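Dihydroorotase (PDB 2OGJ) catalyses, despite its name, the deacetylation of acetyl-(R)-mandelate in vitro and, less efficiently, of acetyl glycolate, as a zinc-dependent esterase of the amidohydrolase superfamily. Local coordinates at residues 153-157 against 158-162; 140-143 against 144-148; 195-198 against 199-203; 328-332 against 333-337. One frame throughout, in Å; residues are numbered along the deposited sequence.

Contact 1 of 4, residues 153-157 against 158-162; sequences KDIDL and DRILE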
loop_
_atom_site.group_PDB
_atom_site.type_symbol
_atom_site.label_atom_id
_atom_site.label_comp_id
_atom_site.label_asym_id
_atom_site.label_seq_id
_atom_site.Cartn_x
_atom_site.Cartn_y
_atom_site.Cartn_z
ATOM N N LYS A 153 -1.750 -11.212 -2.337
ATOM C CA LYS A 153 -1.415 -12.070 -1.212
ATOM C C LYS A 153 -2.702 -12.825 -0.835
ATOM O O LYS A 153 -2.663 -13.877 -0.195
ATOM C CB LYS A 153 -0.864 -11.261 -0.023
ATOM C CG LYS A 153 0.371 -10.412 -0.369
ATOM C CD LYS A 153 1.310 -10.136 0.835
ATOM C CE LYS A 153 0.649 -9.405 2.025
ATOM N NZ LYS A 153 0.207 -8.014 1.703
ATOM N N ASP A 154 -3.841 -12.289 -1.265
ATOM C CA ASP A 154 -5.134 -12.903 -1.002
ATOM C C ASP A 154 -5.392 -14.092 -1.929
ATOM O O ASP A 154 -6.291 -14.886 -1.674
ATOM C CB ASP A 154 -6.262 -11.889 -1.193
ATOM C CG ASP A 154 -6.268 -10.810 -0.141
ATOM O OD1 ASP A 154 -6.485 -11.145 1.043
ATOM O OD2 ASP A 154 -6.063 -9.628 -0.497
ATOM N N ILE A 155 -4.612 -14.217 -3.004
ATOM C CA ILE A 155 -4.797 -15.317 -3.960
ATOM C C ILE A 155 -3.671 -16.346 -3.877
ATOM O O ILE A 155 -2.518 -16.006 -4.073
ATOM C CB ILE A 155 -4.852 -14.786 -5.406
ATOM C CG1 ILE A 155 -5.987 -13.784 -5.541
ATOM C CG2 ILE A 155 -5.033 -15.933 -6.385
ATOM C CD1 ILE A 155 -6.041 -13.119 -6.894
ATOM N N ASP A 156 -4.006 -17.604 -3.597
ATOM C CA ASP A 156 -3.004 -18.659 -3.499
ATOM C C ASP A 156 -3.345 -19.766 -4.482
ATOM O O ASP A 156 -4.045 -20.723 -4.143
ATOM C CB ASP A 156 -2.976 -19.218 -2.086
ATOM C CG ASP A 156 -1.707 -19.999 -1.791
ATOM O OD1 ASP A 156 -1.335 -20.877 -2.617
ATOM O OD2 ASP A 156 -1.097 -19.726 -0.720
ATOM N N LEU A 157 -2.828 -19.625 -5.698
ATOM C CA LEU A 157 -3.073 -20.568 -6.788
ATOM C C LEU A 157 -2.794 -22.020 -6.442
ATOM O O LEU A 157 -3.613 -22.895 -6.717
ATOM C CB LEU A 157 -2.250 -20.148 -8.017
ATOM C CG LEU A 157 -2.390 -20.895 -9.342
ATOM C CD1 LEU A 157 -1.896 -19.997 -10.452
ATOM C CD2 LEU A 157 -1.616 -22.194 -9.300
ATOM N N ASP A 158 -1.641 -22.280 -5.837
ATOM C CA ASP A 158 -1.282 -23.646 -5.469
ATOM C C ASP A 158 -2.276 -24.230 -4.462
ATOM O O ASP A 158 -2.734 -25.365 -4.617
ATOM C CB ASP A 158 0.148 -23.687 -4.916
ATOM C CG ASP A 158 1.215 -23.692 -6.025
ATOM O OD1 ASP A 158 2.284 -23.069 -5.814
ATOM O OD2 ASP A 158 1.001 -24.330 -7.092
ATOM N N ARG A 159 -2.627 -23.457 -3.438
ATOM C CA ARG A 159 -3.582 -23.952 -2.464
ATOM C C ARG A 159 -4.983 -24.118 -3.079
ATOM O O ARG A 159 -5.733 -25.018 -2.691
ATOM C CB ARG A 159 -3.600 -23.035 -1.246
ATOM C CG ARG A 159 -2.403 -23.245 -0.332
ATOM C CD ARG A 159 -2.569 -22.500 0.983
ATOM N NE ARG A 159 -1.506 -22.785 1.956
ATOM C CZ ARG A 159 -0.233 -22.401 1.832
ATOM N NH1 ARG A 159 0.162 -21.704 0.762
ATOM N NH2 ARG A 159 0.650 -22.711 2.779
ATOM N N ILE A 160 -5.329 -23.270 -4.046
ATOM C CA ILE A 160 -6.616 -23.406 -4.706
ATOM C C ILE A 160 -6.587 -24.720 -5.489
ATOM O O ILE A 160 -7.541 -25.494 -5.473
ATOM C CB ILE A 160 -6.890 -22.249 -5.673
ATOM C CG1 ILE A 160 -7.190 -20.972 -4.887
ATOM C CG2 ILE A 160 -8.044 -22.605 -6.582
ATOM C CD1 ILE A 160 -7.349 -19.708 -5.754
ATOM N N LEU A 161 -5.481 -24.983 -6.173
ATOM C CA LEU A 161 -5.384 -26.229 -6.929
ATOM C C LEU A 161 -5.433 -27.415 -5.974
ATOM O O LEU A 161 -6.067 -28.427 -6.266
ATOM C CB LEU A 161 -4.091 -26.286 -7.756
ATOM C CG LEU A 161 -3.932 -25.314 -8.928
ATOM C CD1 LEU A 161 -2.752 -25.745 -9.776
ATOM C CD2 LEU A 161 -5.186 -25.296 -9.767
ATOM N N GLU A 162 -4.755 -27.285 -4.839
ATOM C CA GLU A 162 -4.738 -28.358 -3.856
ATOM C C GLU A 162 -6.169 -28.559 -3.320
ATOM O O GLU A 162 -6.691 -29.673 -3.320
ATOM C CB GLU A 162 -3.762 -28.009 -2.725
ATOM C CG GLU A 162 -3.536 -29.132 -1.723
ATOM C CD GLU A 162 -2.941 -28.628 -0.416
ATOM O OE1 GLU A 162 -3.504 -27.668 0.160
ATOM O OE2 GLU A 162 -1.922 -29.191 0.038
#
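D156 and R159 meet twice at the start of helix 157-165, once through the backbone of the arginine and once through its guanidinium. D156 swings its carboxylate forward over the first turn because chi1 (-163°) sets CG opposite the backbone N. There OD1 accepts from R159 N at 3.0 Å in a fairly straight bond, the donor standing above the carboxylate plane. The other oxygen, OD2, forms a salt bridge with R159 NH1 at 2.8 Å, approached from the syn side but well out of the carboxylate plane. The carboxylate comes to the edge of the guanidinium, but the two planes are turned 76° against each other, so the pair is not a flat, two-pronged one. The extended R159 chain passes across the carboxylate at a slant, its CB 3.4 Å from D156 OD1. Behind this polar side the backbone closes the first helical turns: I160 N donates to D156 O at 2.9 Å and L161 N to L157 O at the same length. L161 follows L157 one turn on, their branches running together, with CD2 of L157 3.8 Å from CD1 of L161. Both leucines, with I160, pack on helix 189-201 through I197 and L201, while S237 of the third subunit touches L157 and L161. R145 of the second subunit packs on R159 and makes a long, weak ion pair with D156. The negative carboxylate would also suit the positive end of the helix dipole. D156 is thus a classical aspartate N-cap, here reinforced by a salt bridge to the third residue of the helix, on an outer helix of the TIM barrel.

Contact 2 of 4, residues 140-143 against 144-148; sequences LVAC and NRVPE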
loop_
_atom_site.group_PDB
_atom_site.type_symbol
_atom_site.label_atom_id
_atom_site.label_comp_id
_atom_site.label_asym_id
_atom_site.label_seq_id
_atom_site.Cartn_x
_atom_site.Cartn_y
_atom_site.Cartn_z
ATOM N N LEU A 140 -15.679 -15.042 2.685
ATOM C CA LEU A 140 -16.507 -13.963 3.226
ATOM C C LEU A 140 -16.663 -13.931 4.748
ATOM O O LEU A 140 -17.745 -13.639 5.247
ATOM C CB LEU A 140 -17.895 -14.002 2.554
ATOM C CG LEU A 140 -17.846 -14.173 1.022
ATOM C CD1 LEU A 140 -19.244 -14.236 0.438
ATOM C CD2 LEU A 140 -17.070 -13.022 0.405
ATOM N N VAL A 141 -15.585 -14.209 5.481
ATOM C CA VAL A 141 -15.649 -14.197 6.937
ATOM C C VAL A 141 -16.232 -12.899 7.446
ATOM O O VAL A 141 -17.184 -12.914 8.216
ATOM C CB VAL A 141 -14.274 -14.354 7.608
ATOM C CG1 VAL A 141 -14.200 -15.674 8.297
ATOM C CG2 VAL A 141 -13.161 -14.213 6.592
ATOM N N ALA A 142 -15.645 -11.780 7.026
ATOM C CA ALA A 142 -16.098 -10.447 7.433
ATOM C C ALA A 142 -16.553 -9.731 6.167
ATOM O O ALA A 142 -16.092 -8.642 5.851
ATOM C CB ALA A 142 -14.951 -9.694 8.089
ATOM N N CYS A 143 -17.466 -10.378 5.450
ATOM C CA CYS A 143 -17.995 -9.899 4.185
ATOM C C CYS A 143 -18.100 -8.385 4.039
ATOM O O CYS A 143 -18.728 -7.714 4.860
ATOM C CB CYS A 143 -19.346 -10.553 3.936
ATOM S SG CYS A 143 -20.034 -10.179 2.345
ATOM N N ASN A 144 -17.467 -7.863 2.985
ATOM C CA ASN A 144 -17.448 -6.435 2.683
ATOM C C ASN A 144 -16.751 -5.538 3.719
ATOM O O ASN A 144 -16.468 -4.377 3.441
ATOM C CB ASN A 144 -18.872 -5.916 2.429
ATOM C CG ASN A 144 -19.524 -6.566 1.228
ATOM O OD1 ASN A 144 -18.856 -6.962 0.288
ATOM N ND2 ASN A 144 -20.840 -6.666 1.249
ATOM N N ARG A 145 -16.481 -6.055 4.911
ATOM C CA ARG A 145 -15.814 -5.262 5.936
ATOM C C ARG A 145 -14.299 -5.419 5.821
ATOM O O ARG A 145 -13.548 -4.484 6.070
ATOM C CB ARG A 145 -16.299 -5.688 7.318
ATOM C CG ARG A 145 -17.762 -5.418 7.538
ATOM C CD ARG A 145 -18.149 -5.659 8.972
ATOM N NE ARG A 145 -18.393 -7.069 9.240
ATOM C CZ ARG A 145 -17.843 -7.738 10.241
ATOM N NH1 ARG A 145 -17.002 -7.132 11.069
ATOM N NH2 ARG A 145 -18.169 -9.005 10.432
ATOM N N VAL A 146 -13.864 -6.620 5.460
ATOM C CA VAL A 146 -12.460 -6.920 5.254
ATOM C C VAL A 146 -12.423 -7.671 3.940
ATOM O O VAL A 146 -12.403 -8.887 3.917
ATOM C CB VAL A 146 -11.897 -7.811 6.355
ATOM C CG1 VAL A 146 -10.438 -8.094 6.073
ATOM C CG2 VAL A 146 -12.085 -7.151 7.712
ATOM N N PRO A 147 -12.429 -6.944 2.826
ATOM C CA PRO A 147 -12.402 -7.487 1.463
ATOM C C PRO A 147 -11.497 -8.719 1.292
ATOM O O PRO A 147 -10.403 -8.784 1.838
ATOM C CB PRO A 147 -11.919 -6.299 0.640
ATOM C CG PRO A 147 -12.489 -5.145 1.374
ATOM C CD PRO A 147 -12.188 -5.491 2.808
ATOM N N GLU A 148 -11.944 -9.686 0.507
ATOM C CA GLU A 148 -11.150 -10.885 0.320
ATOM C C GLU A 148 -10.169 -10.847 -0.853
ATOM O O GLU A 148 -9.299 -11.714 -0.957
ATOM C CB GLU A 148 -12.058 -12.118 0.217
ATOM C CG GLU A 148 -12.842 -12.282 -1.091
ATOM C CD GLU A 148 -14.153 -11.509 -1.138
ATOM O OE1 GLU A 148 -14.971 -11.786 -2.044
ATOM O OE2 GLU A 148 -14.385 -10.625 -0.289
#
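One face of the R145 guanidinium is laid over A142, whose CB sits 4.0 Å above the plane, over its centre. The bend at chi3 (-82°) folds the arginine back to reach this methyl. The charged end is held from elsewhere: NH2 forms a salt bridge with D86, and NH1 with E111 of the second subunit. The E148 carboxylate lies against L140 CD2, which is 3.5 Å from E148 OE1 and 3.7 Å from E148 OE2. In E148 chi1 (74°) sets CG between the backbone N and the carbonyl carbon, and the carboxylate oxygens are bound by R177 and N134. Between these two flat groups the chain reverses about A142 O, which accepts from both R145 N at 2.8 Å and V146 N at 3.0 Å. A142 CB also packs on V146 CG2, 3.9 Å away. The turn belongs to the loop after strand 128-132; L140 touches the zinc ligand H79 and its side chain is about 6 Å from a zinc ion, so the loop borders the metal centre. Both charged groups therefore combine an apolar contact within the turn with opposite charges beyond it; for R145 this probably leaves the cation well neutralised although the subunit interface brings R159 of the second subunit close.

Contact 3 of 4, residues 195-198 against 199-203; sequences KKIA and KILKV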
loop_
_atom_site.group_PDB
_atom_site.type_symbol
_atom_site.label_atom_id
_atom_site.label_comp_id
_atom_site.label_asym_id
_atom_site.label_seq_id
_atom_site.Cartn_x
_atom_site.Cartn_y
_atom_site.Cartn_z
ATOM N N LYS A 195 -9.816 -16.238 -14.318
ATOM C CA LYS A 195 -10.027 -16.984 -15.548
ATOM C C LYS A 195 -8.892 -17.982 -15.821
ATOM O O LYS A 195 -9.120 -19.099 -16.299
ATOM C CB LYS A 195 -10.184 -16.004 -16.711
ATOM C CG LYS A 195 -10.552 -16.673 -18.017
ATOM C CD LYS A 195 -11.870 -17.405 -17.883
ATOM C CE LYS A 195 -12.139 -18.245 -19.105
ATOM N NZ LYS A 195 -13.432 -18.961 -18.999
ATOM N N LYS A 196 -7.670 -17.573 -15.501
ATOM C CA LYS A 196 -6.503 -18.422 -15.705
ATOM C C LYS A 196 -6.617 -19.709 -14.884
ATOM O O LYS A 196 -6.487 -20.819 -15.437
ATOM C CB LYS A 196 -5.229 -17.666 -15.314
ATOM C CG LYS A 196 -3.935 -18.430 -15.559
ATOM C CD LYS A 196 -3.638 -18.562 -17.042
ATOM C CE LYS A 196 -2.337 -19.310 -17.297
ATOM N NZ LYS A 196 -2.084 -19.341 -18.757
ATOM N N ILE A 197 -6.865 -19.554 -13.578
ATOM C CA ILE A 197 -7.000 -20.689 -12.655
ATOM C C ILE A 197 -8.199 -21.557 -13.019
ATOM O O ILE A 197 -8.100 -22.784 -13.019
ATOM C CB ILE A 197 -7.118 -20.206 -11.186
ATOM C CG1 ILE A 197 -5.811 -19.502 -10.767
ATOM C CG2 ILE A 197 -7.403 -21.387 -10.268
ATOM C CD1 ILE A 197 -5.925 -18.580 -9.545
ATOM N N ALA A 198 -9.323 -20.920 -13.349
ATOM C CA ALA A 198 -10.530 -21.643 -13.758
ATOM C C ALA A 198 -10.221 -22.515 -14.986
ATOM O O ALA A 198 -10.614 -23.679 -15.045
ATOM C CB ALA A 198 -11.663 -20.647 -14.062
ATOM N N LYS A 199 -9.506 -21.944 -15.957
ATOM C CA LYS A 199 -9.111 -22.673 -17.161
ATOM C C LYS A 199 -8.217 -23.858 -16.792
ATOM O O LYS A 199 -8.349 -24.940 -17.356
ATOM C CB LYS A 199 -8.370 -21.752 -18.148
ATOM C CG LYS A 199 -9.262 -20.703 -18.819
ATOM C CD LYS A 199 -8.857 -20.418 -20.279
ATOM C CE LYS A 199 -7.505 -19.735 -20.403
ATOM N NZ LYS A 199 -7.507 -18.368 -19.806
ATOM N N ILE A 200 -7.315 -23.655 -15.834
ATOM C CA ILE A 200 -6.423 -24.728 -15.391
ATOM C C ILE A 200 -7.216 -25.848 -14.733
ATOM O O ILE A 200 -6.966 -27.023 -14.998
ATOM C CB ILE A 200 -5.367 -24.225 -14.364
ATOM C CG1 ILE A 200 -4.355 -23.321 -15.066
ATOM C CG2 ILE A 200 -4.658 -25.399 -13.702
ATOM C CD1 ILE A 200 -3.347 -22.717 -14.115
ATOM N N LEU A 201 -8.171 -25.472 -13.876
ATOM C CA LEU A 201 -9.007 -26.439 -13.158
ATOM C C LEU A 201 -10.038 -27.049 -14.075
ATOM O O LEU A 201 -10.614 -28.092 -13.767
ATOM C CB LEU A 201 -9.711 -25.770 -11.965
ATOM C CG LEU A 201 -8.787 -25.341 -10.819
ATOM C CD1 LEU A 201 -9.541 -24.537 -9.788
ATOM C CD2 LEU A 201 -8.169 -26.585 -10.191
ATOM N N LYS A 202 -10.246 -26.400 -15.214
ATOM C CA LYS A 202 -11.226 -26.853 -16.194
ATOM C C LYS A 202 -12.601 -26.748 -15.547
ATOM O O LYS A 202 -13.403 -27.682 -15.596
ATOM C CB LYS A 202 -10.941 -28.299 -16.622
ATOM C CG LYS A 202 -9.585 -28.476 -17.307
ATOM C CD LYS A 202 -9.389 -29.891 -17.854
ATOM C CE LYS A 202 -9.498 -30.931 -16.748
ATOM N NZ LYS A 202 -9.528 -32.305 -17.312
ATOM N N VAL A 203 -12.871 -25.580 -14.973
ATOM C CA VAL A 203 -14.118 -25.341 -14.270
ATOM C C VAL A 203 -14.717 -23.960 -14.608
ATOM O O VAL A 203 -14.002 -23.037 -15.009
ATOM C CB VAL A 203 -13.845 -25.498 -12.745
ATOM C CG1 VAL A 203 -13.350 -24.176 -12.151
ATOM C CG2 VAL A 203 -15.065 -26.063 -12.036
#
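A Schellman motif ends helix 189-201 here, with K202 as the C-prime residue. Its positive phi (65°) turns the chain back so that V203 N donates to A198 O at 3.0 Å, nearly straight at 169°. K202 N makes weak bonds to A198 O and to K199 O. Upstream the helix keeps its regular pattern, with K199 N, I200 N and L201 N donating to the carbonyl oxygens of K195, K196 and I197. On the inner side L201 stacks its branch beside that of I197, CG2 of I197 3.8 Å from CD1 of L201; L201 also touches Y164. Past the turn, V203 CG1 comes within 4.4 Å of A198 CB, and both residues touch L174. The K195 and K199 chains run nearly perpendicular, CE of K195 3.8 Å from CG of K199. The K199 chain, bent at chi2, chi3 and chi4, curls back until its NZ lies 3.9 Å from K195 CG. The ammonium groups part company: K195 NZ forms a salt bridge with D227, whereas K196 NZ is paired with D217 and D244 of the third subunit. K199 NZ, 6.0 Å from K195 NZ, has a long, weak ion pair with the same D244. Acidic partners thus probably offset the mutual repulsion of these lysines, while the K195 and K199 methylenes still pack on each other.

Contact 4 of 4, residues 328-332 against 333-337; sequences NPASV and IRLDM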
loop_
_atom_site.group_PDB
_atom_site.type_symbol
_atom_site.label_atom_id
_atom_site.label_comp_id
_atom_site.label_asym_id
_atom_site.label_seq_id
_atom_site.Cartn_x
_atom_site.Cartn_y
_atom_site.Cartn_z
ATOM N N ASN A 328 -31.254 -25.285 -16.158
ATOM C CA ASN A 328 -30.179 -24.344 -16.461
ATOM C C ASN A 328 -29.092 -24.198 -15.407
ATOM O O ASN A 328 -27.913 -24.294 -15.740
ATOM C CB ASN A 328 -30.757 -22.972 -16.808
ATOM C CG ASN A 328 -31.450 -22.966 -18.146
ATOM O OD1 ASN A 328 -32.104 -22.001 -18.503
ATOM N ND2 ASN A 328 -31.308 -24.054 -18.896
ATOM N N PRO A 329 -29.460 -23.945 -14.134
ATOM C CA PRO A 329 -28.425 -23.810 -13.109
ATOM C C PRO A 329 -27.757 -25.165 -12.884
ATOM O O PRO A 329 -26.598 -25.246 -12.469
ATOM C CB PRO A 329 -29.209 -23.322 -11.895
ATOM C CG PRO A 329 -30.532 -23.957 -12.078
ATOM C CD PRO A 329 -30.799 -23.757 -13.549
ATOM N N ALA A 330 -28.489 -26.232 -13.180
ATOM C CA ALA A 330 -27.945 -27.568 -13.002
ATOM C C ALA A 330 -26.851 -27.836 -14.027
ATOM O O ALA A 330 -25.866 -28.513 -13.736
ATOM C CB ALA A 330 -29.044 -28.604 -13.130
ATOM N N SER A 331 -27.031 -27.323 -15.238
ATOM C CA SER A 331 -26.024 -27.523 -16.269
ATOM C C SER A 331 -24.704 -26.882 -15.844
ATOM O O SER A 331 -23.635 -27.434 -16.100
ATOM C CB SER A 331 -26.494 -26.924 -17.595
ATOM O OG SER A 331 -27.038 -25.634 -17.397
ATOM N N VAL A 332 -24.786 -25.722 -15.193
ATOM C CA VAL A 332 -23.588 -25.032 -14.749
ATOM C C VAL A 332 -22.815 -25.882 -13.751
ATOM O O VAL A 332 -21.584 -25.939 -13.795
ATOM C CB VAL A 332 -23.914 -23.688 -14.055
ATOM C CG1 VAL A 332 -22.606 -23.002 -13.609
ATOM C CG2 VAL A 332 -24.708 -22.803 -14.982
ATOM N N ILE A 333 -23.531 -26.547 -12.851
ATOM C CA ILE A 333 -22.846 -27.349 -11.852
ATOM C C ILE A 333 -22.676 -28.799 -12.257
ATOM O O ILE A 333 -22.220 -29.631 -11.472
ATOM C CB ILE A 333 -23.540 -27.242 -10.465
ATOM C CG1 ILE A 333 -25.028 -27.520 -10.588
ATOM C CG2 ILE A 333 -23.318 -25.852 -9.886
ATOM C CD1 ILE A 333 -25.737 -27.529 -9.274
ATOM N N ARG A 334 -23.019 -29.091 -13.503
ATOM C CA ARG A 334 -22.896 -30.433 -14.036
ATOM C C ARG A 334 -23.754 -31.422 -13.264
ATOM O O ARG A 334 -23.329 -32.542 -12.977
ATOM C CB ARG A 334 -21.420 -30.868 -14.032
ATOM C CG ARG A 334 -20.559 -30.103 -15.046
ATOM C CD ARG A 334 -19.059 -30.237 -14.780
ATOM N NE ARG A 334 -18.279 -29.232 -15.514
ATOM C CZ ARG A 334 -17.009 -28.916 -15.250
ATOM N NH1 ARG A 334 -16.346 -29.522 -14.261
ATOM N NH2 ARG A 334 -16.400 -27.979 -15.971
ATOM N N LEU A 335 -24.963 -30.994 -12.921
ATOM C CA LEU A 335 -25.911 -31.849 -12.217
ATOM C C LEU A 335 -26.790 -32.484 -13.278
ATOM O O LEU A 335 -27.479 -31.775 -14.020
ATOM C CB LEU A 335 -26.781 -31.030 -11.264
ATOM C CG LEU A 335 -27.878 -31.816 -10.540
ATOM C CD1 LEU A 335 -27.251 -33.018 -9.827
ATOM C CD2 LEU A 335 -28.613 -30.893 -9.550
ATOM N N ASP A 336 -26.772 -33.811 -13.365
ATOM C CA ASP A 336 -27.581 -34.482 -14.375
ATOM C C ASP A 336 -29.051 -34.345 -14.067
ATOM O O ASP A 336 -29.484 -34.688 -12.970
ATOM C CB ASP A 336 -27.245 -35.957 -14.460
ATOM C CG ASP A 336 -28.261 -36.717 -15.281
ATOM O OD1 ASP A 336 -28.508 -36.293 -16.428
ATOM O OD2 ASP A 336 -28.816 -37.723 -14.785
HETATM N N MSE A 337 -29.829 -33.871 -15.034
HETATM C CA MSE A 337 -31.259 -33.686 -14.808
HETATM C C MSE A 337 -32.126 -34.304 -15.915
HETATM O O MSE A 337 -33.218 -33.829 -16.217
HETATM C CB MSE A 337 -31.548 -32.187 -14.644
HETATM C CG MSE A 337 -32.890 -31.883 -14.040
HETATM SE SE MSE A 337 -32.891 -30.315 -13.213
HETATM C CE MSE A 337 -32.265 -30.786 -11.688
#
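A330 meets L335 where helix 327-332 unwinds, through both backbone and side chain. A330 O accepts from L335 N at 2.8 Å in a nearly straight bond of 172°, although the donor is tilted from the carbonyl plane. One step inside it, S331 O takes R334 N at 3.1 Å, the donor standing well above the carbonyl plane. These two bonds, with the positive phi of R334 (61°), make a Schellman motif with R334 as its C-prime residue. The last ordinary helical bond, I333 N to P329 O, is weak at 3.4 Å. I333 places CG1 between its backbone N and carbonyl carbon (chi1 51°), which brings that methylene over the carbonyl oxygens, 3.3 Å from P329 O and 3.4 Å from A330 O. The methyl of A330 lies 3.8 Å from L335 CB and, on the way to the next strand, its CB is 4.1 Å from CE of the selenomethionine M337. Of the polar side chains, R334 gives NH2 to K202 O, D336 OD1 accepts from E338 N, and S331 OG has a weak bond to R327 O. I333, L335, P329 and M337 pack on barrel strands: I333 on T102 and V104 of strand 100-106, L335 on T102, and P329 and M337 on V74 and P71 of strand 68-75. F286 touches S331 and V332, so the helix end is fitted between two barrel strands and a neighbouring loop.

From the N terminus the four contacts follow in series; each joins adjoining segments, and none nests in or crosses another. Contact 2 folds the loop after strand 128-132 and contact 1 ends that loop by starting helix 157-165; they touch between D154 and E148, and both meet the second subunit. Contact 3 closes helix 189-201, which packs against the helix of contact 1, with both touching the third subunit. Contact 4 ends helix 327-332, and one of its side chains reaches the end of contact 3, connecting two helix ends far apart in sequence. Contacts 2 and 4 are 29 Å apart between centres.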